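Long-range contacts in heme peroxidase (Bacteroides thetaiotaomicron, PDB 2GVK), which probably uses hydrogen peroxide to oxidise synthetic dyes and related substrates, as a heme-dependent member of the dye-decolorizing (DyP-type) peroxidase family: residues M69-D74 and F305-D310; V190-H195 and T297-T302; E209-R214 and D290-F295; L242-A247 and T261-Y266. One frame throughout, in Å; residues are numbered along the deposited sequence.

Contact 1: residues M69-D74 and F305-D310; sequences MGFGAD and FVPSYD. With EDO (1,2-ethanediol), chain I.
F71 and F305 face each other as an antiparallel hydrogen-bonded pair, their CA atoms 5.0 Å apart, where strand 66-72 and strand 296-306 are both about to end. The bond from F305 N to F71 O is the straighter of the two, with an N-H...O angle of 169°. F71 N returns the link to F305 O at 2.8 Å. One residue earlier, G70 CA makes a C-H...O contact of 3.1 Å with the same F305 O. Glycine suits this spot because V306 CG2 packs 4.0 Å from G70 CA, over the bare backbone.

The F71 ring leans toward P307 because CG stands anti to the carbonyl carbon (chi1 -55°). P307 comes to the ring's edge, with CG 3.7 Å from F71 CE1 and CD in the ring plane. The stiff, apolar proline thus closes one rim of a ring whose surroundings include L312 and C46, from two helices. V306 CG1 lies 3.6 Å from M69 O. The F305 ring leads away from F71 to meet W76 edge-to-face.

Beyond the bridge both chains turn into helices. G72 is the N-cap of helix 73-79, and D74 N gives its hydrogen to O1 of an ethanediol, which T91 and G107 also hold. S308 caps helix 309-315 through OG to L311 N. Two neighbouring strands, one running straight into a helix at G72 and the other after the short P307-S308 turn, here join the N-terminal and C-terminal DyP regions, in keeping with the family's antiparallel, ferredoxin-like alpha/beta architecture.

Contact 2: residues V190-H195 and T297-T302; sequences VQKYIH and TAITGT. With EDO (1,2-ethanediol), chain G.
In T300 a chi1 of 64° sets OG1 between the backbone N and the carbonyl carbon, and from there it accepts a 2.8 Å hydrogen bond from K192 N. I299 takes the matching turn (chi1 65°), which lays CG1 3.5 Å from K192 O and lets CD1 reach I194 CG1 at 3.7 Å. The threonine hydroxyl stands in for a backbone acceptor where the ladder breaks: the register slips by one residue between the V190-T302 pair and the Y193-A298 pair. K192 O accepts from I299 N at 2.9 Å. T300 N, by contrast, is buried with no partner.

On the face holding Y193 and A298, Y193 CE1 packs 3.8 Å from A298 CB, a small group that suits a place beside a ring. Y193 OH donates to Q191 OE1, helping to hold that amide, while Q191 NE2 reaches T300 O through a water. T302 OG1 accepts from an ethanediol and also bonds T105.

K192 NZ pairs with D140. Strand 186-195 lies between strands 296-306 and 258-267, while helix 270-281 packs on Q191 and Y193 through F281.

Contact 3: residues E209-R214 and D290-F295; sequences EKVIGR and DRLLDF
V211 is the centre of the apolar packing between the last turn of helix 205-212 and residues 290-295. Its CG1, anti to the backbone N (chi1 173°), rests 3.6 Å from L292 N. Both methyls border R291 CG, CG2 more closely at 3.5 Å, in the conformer described, one of two for R291. A branched, compact valine suits a place where two methyls reach both neighbours. I212 adds a looser touch, CD1 to L292 CD2 at 4.2 Å, and F295 approaches V211 CG2 at a slant.

Backbone geometry shapes both partners. G213 ends the helix with a positive phi of 97°, readily adopted by glycine. In the other segment, D290 forms an Asx turn, its OD1 accepting from L292 N at 2.9 Å from above the carboxylate plane, and opens the 3-10 turn that joins the loop after helix 270-281 to strand 296-306.

No salt bridge spans the two segments; that of R291 is made within residues 290-295. In this conformer alone, and so less certainly, V211 CG2 lies over one face of the guanidinium, and R291 NH1 makes a 2.8 Å salt bridge to D294 OD2, on the oxygen's anti lone pair. D294 OD1 bonds Y100.

Contact 4: residues L242-A247 and T261-Y266; sequences LKIVRA and TYFIGY. With EDO (1,2-ethanediol), chain H.
A247 and I264 form the tight part of this contact, together with I244 and G265. A247 CB lies 3.6 Å from I264 CG2, a methyl set between the I264 backbone N and carbonyl carbon while CG1 runs anti to the N (chi1 -178°). The small alanine lets its methyl sit against I264 CG2 without crowding, and A247 N donates to I264 O at 2.7 Å. The next hydrogen-bonded pair is V245 with Y266, where V245 N points almost straight at Y266 O (178°). Between them G265 CA makes a C-H...O contact of 3.4 Å with V245 O. Having no side chain, G265 can take I244 CD1 at 4.0 Å from its CA, and the same methyl reaches the rim of the F263 ring.

The guanidinium end of R246 is looser. R246 CD meets the F263 ring at its edge, 3.6 Å from CE1, and the guanidinium is turned 57° from the ring plane. An ethanediol is bound beside the ring: O1 sits over one ring face, offset toward the rim. R246 NH1 gives O2 a weak bond, and N248 ND2 also holds the diol. E161 gives R246 a long, weak ion pair.

The antiparallel hairpin of strands 245-253 and 258-267 forms one end of the sheet within the chain. Its R246-F263 side, where the diol is bound, is consistent with the heme-pocket side of the C-terminal ferredoxin-like region in DyP peroxidases.

Contacts 1, 2 and 4 belong to one antiparallel sheet, whereas contact 3 joins a helix end to a 3-10 turn farther from the chain's centre. Contacts 1 and 2 use different parts of strand 296-306, first beside strand 66-72 and then beside strand 186-195; contact 4 continues from strand 258-267 to 245-253. Contacts 1 and 4 are buried and meet where V306 packs near Y266. Contact 2, only partly buried, adds a threonine hydroxyl and waters to its backbone bonds, and joins contact 4 through H195 NE2 and T261 OG1. Contact 3, though buried, relies on side-chain packing between its segments and touches contact 2 through L293 and Y193.

Contact 1: residues M69-D74 and F305-D310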
loop_
_atom_site.group_PDB
_atom_site.type_symbol
_atom_site.label_atom_id
_atom_site.label_comp_id
_atom_site.label_asym_id
_atom_site.label_seq_id
_atom_site.Cartn_x
_atom_site.Cartn_y
_atom_site.Cartn_z
HETATM N N MSE A 69 27.241 0.817 10.626
HETATM C CA MSE A 69 28.639 0.951 10.309
HETATM C C MSE A 69 29.455 0.336 11.428
HETATM O O MSE A 69 29.278 0.683 12.595
HETATM C CB MSE A 69 28.988 2.427 10.192
HETATM C CG MSE A 69 30.446 2.712 9.870
HETATM SE SE MSE A 69 30.786 4.636 9.809
HETATM C CE MSE A 69 32.612 4.557 9.142
ATOM N N GLY A 70 30.368 -0.557 11.067
ATOM C CA GLY A 70 31.208 -1.226 12.036
ATOM C C GLY A 70 32.666 -1.217 11.647
ATOM O O GLY A 70 33.013 -1.054 10.466
ATOM N N PHE A 71 33.515 -1.456 12.641
ATOM C CA PHE A 71 34.973 -1.432 12.479
ATOM C C PHE A 71 35.618 -2.744 12.881
ATOM O O PHE A 71 35.327 -3.284 13.949
ATOM C CB PHE A 71 35.582 -0.302 13.343
ATOM C CG PHE A 71 34.992 1.038 13.080
ATOM C CD1 PHE A 71 33.809 1.409 13.675
ATOM C CD2 PHE A 71 35.572 1.899 12.172
ATOM C CE1 PHE A 71 33.211 2.628 13.379
ATOM C CE2 PHE A 71 34.971 3.154 11.891
ATOM C CZ PHE A 71 33.815 3.499 12.495
ATOM N N GLY A 72 36.581 -3.194 12.073
ATOM C CA GLY A 72 37.387 -4.368 12.393
ATOM C C GLY A 72 38.350 -4.084 13.540
ATOM O O GLY A 72 38.614 -2.937 13.874
ATOM N N ALA A 73 38.877 -5.136 14.138
ATOM C CA ALA A 73 39.685 -4.993 15.333
ATOM C C ALA A 73 40.974 -4.221 15.060
ATOM O O ALA A 73 41.292 -3.254 15.769
ATOM C CB ALA A 73 39.986 -6.348 15.923
ATOM N N ASP A 74 41.715 -4.624 14.026
ATOM C CA ASP A 74 42.963 -3.929 13.692
ATOM C C ASP A 74 42.686 -2.497 13.266
ATOM O O ASP A 74 43.417 -1.570 13.650
ATOM C CB ASP A 74 43.713 -4.654 12.571
ATOM C CG ASP A 74 44.376 -5.949 13.034
ATOM O OD1 ASP A 74 44.412 -6.229 14.267
ATOM O OD2 ASP A 74 44.877 -6.677 12.161
ATOM N N PHE A 305 33.027 -4.042 15.280
ATOM C CA PHE A 305 32.413 -3.308 16.351
ATOM C C PHE A 305 31.591 -2.159 15.783
ATOM O O PHE A 305 32.103 -1.314 15.033
ATOM C CB PHE A 305 33.479 -2.763 17.335
ATOM C CG PHE A 305 32.929 -1.817 18.343
ATOM C CD1 PHE A 305 31.966 -2.229 19.246
ATOM C CD2 PHE A 305 33.369 -0.505 18.393
ATOM C CE1 PHE A 305 31.436 -1.343 20.178
ATOM C CE2 PHE A 305 32.844 0.390 19.333
ATOM C CZ PHE A 305 31.889 -0.030 20.221
ATOM N N VAL A 306 30.329 -2.118 16.189
ATOM C CA VAL A 306 29.382 -1.135 15.771
ATOM C C VAL A 306 29.130 -0.150 16.945
ATOM O O VAL A 306 28.421 -0.490 17.905
ATOM C CB VAL A 306 28.058 -1.821 15.396
ATOM C CG1 VAL A 306 26.978 -0.782 14.976
ATOM C CG2 VAL A 306 28.283 -2.830 14.316
ATOM N N PRO A 307 29.739 1.038 16.897
ATOM C CA PRO A 307 29.617 1.951 18.039
ATOM C C PRO A 307 28.233 2.570 18.169
ATOM O O PRO A 307 27.501 2.643 17.206
ATOM C CB PRO A 307 30.686 3.050 17.745
ATOM C CG PRO A 307 31.009 2.919 16.331
ATOM C CD PRO A 307 30.615 1.567 15.839
ATOM N N SER A 308 27.886 3.018 19.368
ATOM C CA SER A 308 26.702 3.812 19.542
ATOM C C SER A 308 26.824 5.053 18.649
ATOM O O SER A 308 27.917 5.429 18.251
ATOM C CB SER A 308 26.555 4.234 20.993
ATOM O OG SER A 308 27.551 5.188 21.334
ATOM N N TYR A 309 25.703 5.682 18.340
ATOM C CA TYR A 309 25.734 6.947 17.569
ATOM C C TYR A 309 26.556 7.998 18.285
ATOM O O TYR A 309 27.267 8.749 17.658
ATOM C CB TYR A 309 24.320 7.478 17.342
ATOM C CG TYR A 309 23.553 6.783 16.259
ATOM C CD1 TYR A 309 23.972 6.850 14.927
ATOM C CD2 TYR A 309 22.334 6.171 16.533
ATOM C CE1 TYR A 309 23.250 6.252 13.924
ATOM C CE2 TYR A 309 21.605 5.567 15.550
ATOM C CZ TYR A 309 22.053 5.615 14.233
ATOM O OH TYR A 309 21.308 5.038 13.238
ATOM N N ASP A 310 26.424 8.070 19.613
ATOM C CA ASP A 310 27.186 9.051 20.410
ATOM C C ASP A 310 28.672 8.884 20.183
ATOM O O ASP A 310 29.384 9.844 19.933
ATOM C CB ASP A 310 26.883 8.890 21.910
ATOM C CG ASP A 310 25.596 9.549 22.317
ATOM O OD1 ASP A 310 25.122 10.454 21.568
ATOM O OD2 ASP A 310 25.077 9.229 23.425
HETATM C C1 EDO I . 41.623 -7.595 11.291
HETATM O O1 EDO I . 41.422 -7.236 12.660
HETATM C C2 EDO I . 40.332 -8.183 10.660
HETATM O O2 EDO I . 39.250 -7.229 10.737
#

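Contact 2: residues V190-H195 and T297-T302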
loop_
_atom_site.group_PDB
_atom_site.type_symbol
_atom_site.label_atom_id
_atom_site.label_comp_id
_atom_site.label_asym_id
_atom_site.label_seq_id
_atom_site.Cartn_x
_atom_site.Cartn_y
_atom_site.Cartn_z
ATOM N N VAL A 190 29.939 -11.371 10.535
ATOM C CA VAL A 190 29.420 -11.728 9.239
ATOM C C VAL A 190 30.136 -12.966 8.666
ATOM O O VAL A 190 31.348 -13.172 8.881
ATOM C CB VAL A 190 29.539 -10.548 8.220
ATOM C CG1 VAL A 190 28.680 -9.362 8.664
ATOM C CG2 VAL A 190 30.986 -10.153 8.023
ATOM N N GLN A 191 29.350 -13.814 7.977
ATOM C CA GLN A 191 29.877 -14.939 7.206
ATOM C C GLN A 191 29.096 -15.098 5.947
ATOM O O GLN A 191 27.865 -15.175 5.993
ATOM C CB GLN A 191 29.743 -16.259 7.966
ATOM C CG GLN A 191 30.491 -16.382 9.193
ATOM C CD GLN A 191 30.174 -17.683 9.903
ATOM O OE1 GLN A 191 29.046 -17.884 10.368
ATOM N NE2 GLN A 191 31.167 -18.587 9.983
ATOM N N LYS A 192 29.795 -15.258 4.832
ATOM C CA LYS A 192 29.159 -15.701 3.581
ATOM C C LYS A 192 29.202 -17.219 3.497
ATOM O O LYS A 192 30.286 -17.825 3.614
ATOM C CB LYS A 192 29.868 -15.134 2.365
ATOM C CG LYS A 192 29.571 -13.740 2.095
ATOM C CD LYS A 192 30.473 -13.187 0.960
ATOM C CE LYS A 192 30.068 -13.707 -0.378
ATOM N NZ LYS A 192 30.965 -13.146 -1.473
ATOM N N TYR A 193 28.030 -17.828 3.320
ATOM C CA TYR A 193 27.912 -19.258 3.106
ATOM C C TYR A 193 27.491 -19.552 1.673
ATOM O O TYR A 193 26.585 -18.909 1.148
ATOM C CB TYR A 193 26.872 -19.856 4.035
ATOM C CG TYR A 193 27.307 -19.998 5.466
ATOM C CD1 TYR A 193 27.961 -21.153 5.904
ATOM C CD2 TYR A 193 27.041 -19.001 6.396
ATOM C CE1 TYR A 193 28.316 -21.312 7.251
ATOM C CE2 TYR A 193 27.414 -19.138 7.731
ATOM C CZ TYR A 193 28.055 -20.302 8.150
ATOM O OH TYR A 193 28.442 -20.442 9.492
ATOM N N ILE A 194 28.168 -20.499 1.049
ATOM C CA ILE A 194 27.770 -21.006 -0.279
ATOM C C ILE A 194 27.125 -22.368 -0.101
ATOM O O ILE A 194 27.681 -23.238 0.565
ATOM C CB ILE A 194 28.978 -21.116 -1.215
ATOM C CG1 ILE A 194 29.682 -19.742 -1.340
ATOM C CG2 ILE A 194 28.560 -21.643 -2.593
ATOM C CD1 ILE A 194 28.805 -18.641 -1.893
ATOM N N HIS A 195 25.941 -22.549 -0.684
ATOM C CA HIS A 195 25.184 -23.786 -0.511
ATOM C C HIS A 195 25.386 -24.753 -1.628
ATOM O O HIS A 195 25.628 -24.355 -2.789
ATOM C CB HIS A 195 23.703 -23.480 -0.395
ATOM C CG HIS A 195 23.357 -22.676 0.793
ATOM N ND1 HIS A 195 23.537 -23.140 2.083
ATOM C CD2 HIS A 195 22.894 -21.408 0.908
ATOM C CE1 HIS A 195 23.162 -22.205 2.934
ATOM N NE2 HIS A 195 22.786 -21.139 2.249
ATOM N N THR A 297 28.968 -23.979 3.021
ATOM C CA THR A 297 30.377 -23.751 3.250
ATOM C C THR A 297 30.653 -22.290 3.551
ATOM O O THR A 297 30.313 -21.420 2.755
ATOM C CB THR A 297 31.219 -24.153 2.020
ATOM O OG1 THR A 297 30.975 -25.537 1.684
ATOM C CG2 THR A 297 32.656 -23.971 2.297
ATOM N N ALA A 298 31.266 -22.022 4.717
ATOM C CA ALA A 298 31.664 -20.664 5.085
ATOM C C ALA A 298 32.907 -20.265 4.292
ATOM O O ALA A 298 33.913 -20.965 4.327
ATOM C CB ALA A 298 31.945 -20.579 6.578
ATOM N N ILE A 299 32.830 -19.133 3.579
ATOM C CA ILE A 299 33.952 -18.648 2.801
ATOM C C ILE A 299 34.499 -17.276 3.290
ATOM O O ILE A 299 35.547 -16.817 2.812
ATOM C CB ILE A 299 33.624 -18.588 1.285
ATOM C CG1 ILE A 299 32.523 -17.569 0.995
ATOM C CG2 ILE A 299 33.229 -19.977 0.779
ATOM C CD1 ILE A 299 32.356 -17.283 -0.493
ATOM N N THR A 300 33.784 -16.631 4.211
ATOM C CA THR A 300 34.298 -15.438 4.923
ATOM C C THR A 300 33.903 -15.510 6.380
ATOM O O THR A 300 33.026 -16.317 6.770
ATOM C CB THR A 300 33.743 -14.088 4.351
ATOM O OG1 THR A 300 32.340 -14.034 4.533
ATOM C CG2 THR A 300 34.073 -13.918 2.883
ATOM N N GLY A 301 34.566 -14.716 7.193
ATOM C CA GLY A 301 34.260 -14.620 8.612
ATOM C C GLY A 301 35.001 -13.472 9.224
ATOM O O GLY A 301 36.217 -13.461 9.241
ATOM N N THR A 302 34.264 -12.461 9.677
ATOM C CA THR A 302 34.885 -11.249 10.209
ATOM C C THR A 302 34.044 -10.627 11.320
ATOM O O THR A 302 32.802 -10.539 11.219
ATOM C CB THR A 302 35.092 -10.184 9.093
ATOM O OG1 THR A 302 35.603 -10.816 7.909
ATOM C CG2 THR A 302 36.049 -9.124 9.546
HETATM C C1 EDO G . 34.371 -10.043 5.216
HETATM O O1 EDO G . 33.861 -11.139 5.937
HETATM C C2 EDO G . 35.132 -10.530 3.955
HETATM O O2 EDO G . 36.443 -11.068 4.303
HETATM O O HOH W 1 33.646 -18.182 8.675
HETATM O O HOH W 2 28.788 -25.783 -0.008
#

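Contact 3: residues E209-R214 and D290-F295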
loop_
_atom_site.group_PDB
_atom_site.type_symbol
_atom_site.label_atom_id
_atom_site.label_comp_id
_atom_site.label_asym_id
_atom_site.label_seq_id
_atom_site.Cartn_x
_atom_site.Cartn_y
_atom_site.Cartn_z
ATOM N N GLU A 209 13.745 -31.075 7.262
ATOM C CA GLU A 209 13.220 -30.608 8.551
ATOM C C GLU A 209 14.084 -31.069 9.727
ATOM O O GLU A 209 14.226 -30.350 10.727
ATOM C CB GLU A 209 11.778 -31.082 8.729
ATOM C CG GLU A 209 10.810 -30.384 7.773
ATOM C CD GLU A 209 9.391 -30.887 7.882
ATOM O OE1 GLU A 209 9.196 -32.065 8.264
ATOM O OE2 GLU A 209 8.468 -30.125 7.513
ATOM N N LYS A 210 14.687 -32.252 9.589
ATOM C CA LYS A 210 15.584 -32.788 10.624
ATOM C C LYS A 210 16.915 -32.064 10.626
ATOM O O LYS A 210 17.560 -31.948 11.662
ATOM C CB LYS A 210 15.793 -34.271 10.428
ATOM C CG LYS A 210 14.533 -35.069 10.735
ATOM C CD LYS A 210 14.751 -36.509 10.786
ATOM C CE LYS A 210 13.442 -37.222 11.148
ATOM N NZ LYS A 210 12.709 -36.494 12.282
ATOM N N VAL A 211 17.335 -31.582 9.462
ATOM C CA VAL A 211 18.535 -30.759 9.374
ATOM C C VAL A 211 18.328 -29.358 10.030
ATOM O O VAL A 211 19.210 -28.838 10.706
ATOM C CB VAL A 211 18.983 -30.569 7.890
ATOM C CG1 VAL A 211 20.140 -29.578 7.803
ATOM C CG2 VAL A 211 19.357 -31.902 7.271
ATOM N N ILE A 212 17.136 -28.790 9.853
ATOM C CA ILE A 212 16.853 -27.439 10.311
ATOM C C ILE A 212 16.318 -27.424 11.750
ATOM O O ILE A 212 16.764 -26.630 12.572
ATOM C CB ILE A 212 15.835 -26.745 9.383
ATOM C CG1 ILE A 212 16.387 -26.656 7.955
ATOM C CG2 ILE A 212 15.457 -25.359 9.920
ATOM C CD1 ILE A 212 17.693 -25.908 7.826
ATOM N N GLY A 213 15.419 -28.346 12.050
ATOM C CA GLY A 213 14.787 -28.413 13.371
ATOM C C GLY A 213 13.416 -27.732 13.450
ATOM O O GLY A 213 12.872 -27.560 14.538
ATOM N N ARG A 214 12.874 -27.323 12.292
ATOM C CA ARG A 214 11.529 -26.741 12.215
ATOM C C ARG A 214 10.804 -27.327 11.012
ATOM O O ARG A 214 11.436 -27.848 10.089
ATOM C CB ARG A 214 11.593 -25.192 12.079
ATOM C CG ARG A 214 12.540 -24.501 13.058
ATOM C CD ARG A 214 12.455 -22.993 12.957
ATOM N NE ARG A 214 11.186 -22.501 13.480
ATOM C CZ ARG A 214 10.983 -22.113 14.742
ATOM N NH1 ARG A 214 11.982 -22.124 15.624
ATOM N NH2 ARG A 214 9.780 -21.700 15.122
ATOM N N ASP A 290 26.709 -28.903 13.377
ATOM C CA ASP A 290 25.508 -28.452 12.668
ATOM C C ASP A 290 25.341 -29.225 11.351
ATOM O O ASP A 290 26.203 -29.171 10.454
ATOM C CB ASP A 290 25.632 -26.948 12.378
ATOM C CG ASP A 290 24.342 -26.327 11.893
ATOM O OD1 ASP A 290 23.430 -27.060 11.462
ATOM O OD2 ASP A 290 24.255 -25.080 11.917
ATOM N N ARG A 291 24.263 -29.964 11.238
ATOM C CA ARG A 291 24.002 -30.750 10.046
ATOM C C ARG A 291 23.870 -29.857 8.794
ATOM O O ARG A 291 24.165 -30.281 7.697
ATOM C CB ARG A 291 22.744 -31.571 10.245
ATOM C CG ARG A 291 22.320 -32.325 9.075
ATOM C CD ARG A 291 23.010 -33.675 8.939
ATOM N NE ARG A 291 22.225 -34.501 8.049
ATOM C CZ ARG A 291 22.516 -34.744 6.783
ATOM N NH1 ARG A 291 23.684 -34.401 6.282
ATOM N NH2 ARG A 291 21.647 -35.419 6.032
ATOM N N LEU A 292 23.455 -28.619 8.988
ATOM C CA LEU A 292 23.311 -27.690 7.858
ATOM C C LEU A 292 24.654 -27.382 7.220
ATOM O O LEU A 292 24.715 -27.031 6.047
ATOM C CB LEU A 292 22.616 -26.407 8.289
ATOM C CG LEU A 292 22.273 -25.402 7.173
ATOM C CD1 LEU A 292 21.494 -26.043 6.026
ATOM C CD2 LEU A 292 21.511 -24.250 7.743
ATOM N N LEU A 293 25.740 -27.575 7.965
ATOM C CA LEU A 293 27.079 -27.387 7.392
ATOM C C LEU A 293 27.450 -28.485 6.372
ATOM O O LEU A 293 28.370 -28.309 5.592
ATOM C CB LEU A 293 28.141 -27.307 8.478
ATOM C CG LEU A 293 28.079 -26.073 9.385
ATOM C CD1 LEU A 293 29.146 -26.176 10.482
ATOM C CD2 LEU A 293 28.252 -24.785 8.609
ATOM N N ASP A 294 26.670 -29.561 6.322
ATOM C CA ASP A 294 26.855 -30.565 5.287
ATOM C C ASP A 294 26.371 -30.017 3.920
ATOM O O ASP A 294 26.595 -30.629 2.893
ATOM C CB ASP A 294 26.102 -31.854 5.635
ATOM C CG ASP A 294 26.681 -32.574 6.882
ATOM O OD1 ASP A 294 27.845 -32.305 7.270
ATOM O OD2 ASP A 294 25.960 -33.400 7.474
ATOM N N PHE A 295 25.699 -28.862 3.936
ATOM C CA PHE A 295 25.143 -28.274 2.722
ATOM C C PHE A 295 25.553 -26.835 2.541
ATOM O O PHE A 295 25.092 -26.165 1.605
ATOM C CB PHE A 295 23.613 -28.368 2.748
ATOM C CG PHE A 295 23.110 -29.736 2.901
ATOM C CD1 PHE A 295 22.914 -30.546 1.792
ATOM C CD2 PHE A 295 22.860 -30.264 4.166
ATOM C CE1 PHE A 295 22.469 -31.839 1.944
ATOM C CE2 PHE A 295 22.428 -31.559 4.315
ATOM C CZ PHE A 295 22.223 -32.343 3.204
#

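Contact 4: residues L242-A247 and T261-Y266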
loop_
_atom_site.group_PDB
_atom_site.type_symbol
_atom_site.label_atom_id
_atom_site.label_comp_id
_atom_site.label_asym_id
_atom_site.label_seq_id
_atom_site.Cartn_x
_atom_site.Cartn_y
_atom_site.Cartn_z
ATOM N N LEU A 242 21.004 -16.913 26.335
ATOM C CA LEU A 242 22.059 -16.225 25.645
ATOM C C LEU A 242 21.700 -16.230 24.160
ATOM O O LEU A 242 21.567 -17.290 23.556
ATOM C CB LEU A 242 23.368 -16.923 25.865
ATOM C CG LEU A 242 23.868 -16.929 27.311
ATOM C CD1 LEU A 242 25.068 -17.811 27.433
ATOM C CD2 LEU A 242 24.183 -15.526 27.777
ATOM N N LYS A 243 21.511 -15.050 23.598
ATOM C CA LYS A 243 20.969 -14.920 22.253
ATOM C C LYS A 243 21.604 -13.793 21.532
ATOM O O LYS A 243 22.131 -12.858 22.153
ATOM C CB LYS A 243 19.453 -14.665 22.318
ATOM C CG LYS A 243 18.712 -15.681 23.116
ATOM C CD LYS A 243 17.216 -15.495 23.044
ATOM C CE LYS A 243 16.487 -16.631 23.776
ATOM N NZ LYS A 243 15.028 -16.492 23.710
ATOM N N ILE A 244 21.553 -13.866 20.204
ATOM C CA ILE A 244 21.953 -12.777 19.359
ATOM C C ILE A 244 20.797 -12.448 18.392
ATOM O O ILE A 244 19.763 -13.124 18.390
ATOM C CB ILE A 244 23.232 -13.112 18.569
ATOM C CG1 ILE A 244 22.940 -14.139 17.455
ATOM C CG2 ILE A 244 24.307 -13.617 19.520
ATOM C CD1 ILE A 244 24.152 -14.456 16.563
ATOM N N VAL A 245 20.962 -11.377 17.627
ATOM C CA VAL A 245 19.968 -10.972 16.633
ATOM C C VAL A 245 20.564 -11.226 15.270
ATOM O O VAL A 245 21.551 -10.625 14.908
ATOM C CB VAL A 245 19.607 -9.494 16.780
ATOM C CG1 VAL A 245 18.689 -9.032 15.630
ATOM C CG2 VAL A 245 18.969 -9.249 18.129
ATOM N N ARG A 246 19.950 -12.134 14.518
ATOM C CA ARG A 246 20.570 -12.681 13.318
ATOM C C ARG A 246 19.753 -12.339 12.077
ATOM O O ARG A 246 18.522 -12.356 12.109
ATOM C CB ARG A 246 20.731 -14.197 13.441
ATOM C CG ARG A 246 21.566 -14.638 14.631
ATOM C CD ARG A 246 21.843 -16.132 14.677
ATOM N NE ARG A 246 20.878 -16.843 15.511
ATOM C CZ ARG A 246 20.619 -18.140 15.413
ATOM N NH1 ARG A 246 21.254 -18.878 14.512
ATOM N NH2 ARG A 246 19.726 -18.702 16.214
ATOM N N ALA A 247 20.439 -12.084 10.967
ATOM C CA ALA A 247 19.902 -12.413 9.642
ATOM C C ALA A 247 20.633 -13.568 8.958
ATOM O O ALA A 247 21.797 -13.847 9.245
ATOM C CB ALA A 247 19.885 -11.185 8.750
ATOM N N THR A 261 23.906 -17.747 1.528
ATOM C CA THR A 261 23.322 -17.076 2.664
ATOM C C THR A 261 24.381 -16.145 3.237
ATOM O O THR A 261 25.524 -16.560 3.481
ATOM C CB THR A 261 22.916 -18.087 3.759
ATOM O OG1 THR A 261 21.797 -18.846 3.323
ATOM C CG2 THR A 261 22.564 -17.377 5.042
ATOM N N TYR A 262 24.024 -14.882 3.418
ATOM C CA TYR A 262 24.893 -13.948 4.085
ATOM C C TYR A 262 24.444 -13.847 5.533
ATOM O O TYR A 262 23.390 -13.287 5.832
ATOM C CB TYR A 262 24.854 -12.564 3.389
ATOM C CG TYR A 262 26.076 -11.697 3.670
ATOM C CD1 TYR A 262 26.247 -11.096 4.915
ATOM C CD2 TYR A 262 27.072 -11.506 2.707
ATOM C CE1 TYR A 262 27.353 -10.352 5.197
ATOM C CE2 TYR A 262 28.195 -10.741 2.988
ATOM C CZ TYR A 262 28.330 -10.183 4.255
ATOM O OH TYR A 262 29.432 -9.400 4.566
ATOM N N PHE A 263 25.198 -14.498 6.413
ATOM C CA PHE A 263 24.929 -14.454 7.829
ATOM C C PHE A 263 25.430 -13.173 8.422
ATOM O O PHE A 263 26.583 -12.766 8.182
ATOM C CB PHE A 263 25.612 -15.628 8.542
ATOM C CG PHE A 263 25.558 -15.527 10.032
ATOM C CD1 PHE A 263 24.434 -15.900 10.712
ATOM C CD2 PHE A 263 26.595 -14.968 10.740
ATOM C CE1 PHE A 263 24.352 -15.751 12.133
ATOM C CE2 PHE A 263 26.510 -14.823 12.152
ATOM C CZ PHE A 263 25.394 -15.237 12.818
ATOM N N ILE A 264 24.581 -12.522 9.216
ATOM C CA ILE A 264 25.004 -11.386 9.994
ATOM C C ILE A 264 24.314 -11.466 11.367
ATOM O O ILE A 264 23.106 -11.651 11.456
ATOM C CB ILE A 264 24.702 -10.046 9.263
ATOM C CG1 ILE A 264 25.190 -8.870 10.076
ATOM C CG2 ILE A 264 23.202 -9.919 8.946
ATOM C CD1 ILE A 264 25.337 -7.623 9.290
ATOM N N GLY A 265 25.115 -11.398 12.422
ATOM C CA GLY A 265 24.630 -11.552 13.782
ATOM C C GLY A 265 25.145 -10.451 14.673
ATOM O O GLY A 265 26.368 -10.248 14.782
ATOM N N TYR A 266 24.218 -9.692 15.245
ATOM C CA TYR A 266 24.526 -8.625 16.190
ATOM C C TYR A 266 24.383 -9.133 17.626
ATOM O O TYR A 266 23.353 -9.776 17.994
ATOM C CB TYR A 266 23.575 -7.450 15.991
ATOM C CG TYR A 266 23.730 -6.709 14.687
ATOM C CD1 TYR A 266 24.603 -5.640 14.582
ATOM C CD2 TYR A 266 22.971 -7.041 13.579
ATOM C CE1 TYR A 266 24.747 -4.931 13.405
ATOM C CE2 TYR A 266 23.108 -6.329 12.364
ATOM C CZ TYR A 266 23.979 -5.261 12.298
ATOM O OH TYR A 266 24.115 -4.521 11.127
HETATM C C1 EDO H . 24.413 -19.157 12.233
HETATM O O1 EDO H . 25.766 -18.924 11.745
HETATM C C2 EDO H . 23.389 -19.123 11.071
HETATM O O2 EDO H . 22.048 -18.786 11.582
#